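Local coordinates for RNA-binding protein RO60 (PDB 2NVO) that binds several small RNAs that accumulate during recovery from ultraviolet irradiation and contributes to the resistance of Deinococcus radiodurans to that irradiation, at residues G181-Q184 with A185-L188; G517-A520 with A521-N524. One frame throughout, in Å; residues are numbered along the deposited sequence.

In the fold
Both contacts illustrate how a chain enters a helix, and they do so in the two parts of the ring-shaped monomer. Contact 1 comes first along the chain, where strand 182-183 gives way to helix 184-191 in the horseshoe of HEAT-like helical repeats. Contact 2 follows much later, between strand 512-517 and helix 522-530 of the VWFA-like domain. The centres of contact 1 and contact 2 lie about 32 Å apart. They share neither helix nor sheet; the centre of contact 1 lies about 26 Å from the centre of the chain, that of contact 2 about 7 Å. One thus starts a helix in a region that by similarity binds RNA, the other a helix of the domain that closes the horseshoe into a ring.

Contact 1: residues G181-Q184 with A185-L188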
# COMPACT_ATOMS: atom_id res chain seq x y z
N GLY A 181 -15.80 13.62 9.39
CA GLY A 181 -16.58 14.85 9.42
C GLY A 181 -17.30 15.15 8.10
O GLY A 181 -18.52 15.34 8.06
N TRP A 182 -16.53 15.18 7.02
CA TRP A 182 -17.04 15.53 5.69
C TRP A 182 -17.86 14.44 5.00
O TRP A 182 -17.48 13.26 4.99
CB TRP A 182 -15.87 15.92 4.78
CG TRP A 182 -15.40 17.29 5.05
CD1 TRP A 182 -14.36 17.68 5.84
CD2 TRP A 182 -15.98 18.50 4.53
NE1 TRP A 182 -14.25 19.04 5.84
CE2 TRP A 182 -15.24 19.57 5.06
CE3 TRP A 182 -17.06 18.77 3.68
CZ2 TRP A 182 -15.53 20.90 4.75
CZ3 TRP A 182 -17.35 20.10 3.38
CH2 TRP A 182 -16.58 21.14 3.92
N SER A 183 -18.99 14.83 4.41
CA SER A 183 -19.79 13.93 3.59
C SER A 183 -19.95 14.53 2.20
O SER A 183 -19.73 15.72 2.01
CB SER A 183 -21.17 13.71 4.22
OG SER A 183 -22.00 14.86 4.06
N GLN A 184 -20.35 13.71 1.23
CA GLN A 184 -20.65 14.23 -0.11
C GLN A 184 -21.77 15.27 -0.01
O GLN A 184 -21.74 16.31 -0.68
CB GLN A 184 -21.06 13.10 -1.06
CG GLN A 184 -20.07 11.94 -1.11
CD GLN A 184 -18.76 12.31 -1.77
OE1 GLN A 184 -17.73 11.67 -1.52
NE2 GLN A 184 -18.78 13.34 -2.59
N ALA A 185 -22.76 14.98 0.82
CA ALA A 185 -23.86 15.91 1.07
C ALA A 185 -23.37 17.30 1.50
O ALA A 185 -23.84 18.31 0.98
CB ALA A 185 -24.83 15.35 2.10
N ASP A 186 -22.45 17.35 2.46
CA ASP A 186 -21.86 18.61 2.91
C ASP A 186 -21.25 19.40 1.75
O ASP A 186 -21.54 20.58 1.55
CB ASP A 186 -20.74 18.38 3.92
CG ASP A 186 -21.22 17.76 5.21
OD1 ASP A 186 -22.43 17.86 5.52
OD2 ASP A 186 -20.37 17.18 5.91
N ALA A 187 -20.37 18.73 1.02
CA ALA A 187 -19.68 19.36 -0.09
C ALA A 187 -20.66 19.86 -1.14
O ALA A 187 -20.49 20.94 -1.69
CB ALA A 187 -18.68 18.38 -0.71
N LEU A 188 -21.67 19.05 -1.44
CA LEU A 188 -22.64 19.39 -2.47
C LEU A 188 -23.46 20.63 -2.08
O LEU A 188 -23.79 21.45 -2.94
CB LEU A 188 -23.55 18.19 -2.77
CG LEU A 188 -22.89 17.04 -3.56
CD1 LEU A 188 -23.78 15.81 -3.63
CD2 LEU A 188 -22.48 17.50 -4.97
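Ser183 and Asp186 each use a side chain to meet the backbone N-H of the other, a reciprocal pair at the start of helix 184-191. Asp186 N donates to Ser183 OG over 3.0 Å in a fairly straight bond (164°). The hydroxyl reaches it because chi1 of 74° sets OG between the backbone N and the carbonyl carbon of its own residue. In return Ser183 N donates to Asp186 OD2 at 3.1 Å, a more bent bond that meets the carboxylate from above its plane. Beneath the pair the helix closes up: Ala187 N binds Ser183 O, and Leu188 N binds Gln184 O at 2.8 Å.

The close packing lies on the inner side, where Ala187 and Leu188 are buried against Tyr161 of helix 151-163 and Leu188 also meets helix 198-209. Trp182 belongs to this side too: it shares Leu140 of helix 133-143 with Ala187, its NE1 is hydrogen-bonded to Asp144, and its benzo ring slants past Asp186, with CE3 3.7 Å from Asp186 CB. The looser side holds the Asp186 carboxylate and Ala185, with Gly181 exposed. Such reciprocal N-terminal bonding is the capping box, here with Ser183 as N-cap.

Contact 2: residues G517-A520 with A521-N524; sequences GFDA and AAPN
Ala522 presses its methyl group over one face of the Phe518 ring, a CH-pi contact in which CB lies 3.8 Å from the ring centroid and 22° off the ring normal. The methyl is displaced toward the rim, and its closest ring atom is Phe518 CE1 at 3.5 Å. Pro523 adds a second, looser contact: its CG approaches the far end of the same ring obliquely, 4.1 Å from Phe518 CZ.

The type I turn from Asp519 to Ala522 brings Ala522 back over the ring. Ala522 N donates to Asp519 O across 3.1 Å, from well above the carbonyl plane. The Asp519 side chain folds over the same turn: with chi1 at 60°, CG stands between the backbone N and the carbonyl carbon, and OD1 lies 3.0 Å from Ala521 N. That capping bond is weak, its N-H...O angle being 127°. In the first turn of the helix a water bridges the i to i+4 pair, donating to Ala520 O at 2.6 Å and accepting from Asn524 N at 2.7 Å.

Further out, Leu316 of helix 315-326 touches both Phe518 and Pro523, while Asp519 rests against Phe57 and Ala59 of strand 56-59. Strand 512-517 leads in, and Gly517 is paired through its backbone with Gly496.

Pro523, lacking an N-H, cannot donate to Asp519 O, against which its CD packs at 3.5 Å, and Ala522 N serves that oxygen instead. The carboxylate of Asp519, near the start of helix 522-530, would probably interact favourably with the helix dipole.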
# COMPACT_ATOMS: atom_id res chain seq x y z
N GLY A 517 8.90 -0.78 10.42
CA GLY A 517 7.83 -1.74 10.22
C GLY A 517 7.85 -2.27 8.80
O GLY A 517 8.85 -2.15 8.07
N PHE A 518 6.76 -2.89 8.40
CA PHE A 518 6.63 -3.39 7.05
C PHE A 518 5.16 -3.44 6.70
O PHE A 518 4.32 -3.50 7.59
CB PHE A 518 7.25 -4.78 6.90
CG PHE A 518 7.99 -4.98 5.60
CD1 PHE A 518 9.08 -4.20 5.29
CD2 PHE A 518 7.62 -5.98 4.70
CE1 PHE A 518 9.79 -4.37 4.10
CE2 PHE A 518 8.34 -6.18 3.50
CZ PHE A 518 9.42 -5.37 3.21
N ASP A 519 4.89 -3.40 5.41
CA ASP A 519 3.55 -3.60 4.88
C ASP A 519 3.67 -3.85 3.39
O ASP A 519 4.78 -3.93 2.85
CB ASP A 519 2.62 -2.41 5.19
CG ASP A 519 3.10 -1.08 4.59
OD1 ASP A 519 3.90 -1.09 3.65
OD2 ASP A 519 2.65 -0.01 5.08
N ALA A 520 2.52 -3.97 2.74
CA ALA A 520 2.46 -4.32 1.34
C ALA A 520 3.12 -3.28 0.42
O ALA A 520 3.59 -3.62 -0.64
CB ALA A 520 1.01 -4.57 0.92
N ALA A 521 3.15 -2.02 0.85
CA ALA A 521 3.74 -0.97 0.04
C ALA A 521 5.27 -0.87 0.17
O ALA A 521 5.93 -0.21 -0.65
CB ALA A 521 3.10 0.37 0.39
N ALA A 522 5.83 -1.51 1.19
CA ALA A 522 7.24 -1.30 1.50
C ALA A 522 8.18 -1.75 0.37
O ALA A 522 9.11 -1.03 0.05
CB ALA A 522 7.62 -1.96 2.83
N PRO A 523 7.95 -2.94 -0.22
CA PRO A 523 8.87 -3.41 -1.27
C PRO A 523 8.96 -2.47 -2.46
O PRO A 523 10.06 -2.22 -2.95
CB PRO A 523 8.25 -4.74 -1.69
CG PRO A 523 7.61 -5.23 -0.42
CD PRO A 523 7.01 -4.00 0.19
N ASN A 524 7.83 -1.95 -2.92
CA ASN A 524 7.84 -1.02 -4.04
C ASN A 524 8.53 0.31 -3.70
O ASN A 524 9.22 0.91 -4.54
CB ASN A 524 6.41 -0.81 -4.55
CG ASN A 524 5.89 -2.01 -5.32
OD1 ASN A 524 4.69 -2.12 -5.60
ND2 ASN A 524 6.78 -2.92 -5.67
O HOH W 1 5.34 -2.96 -2.51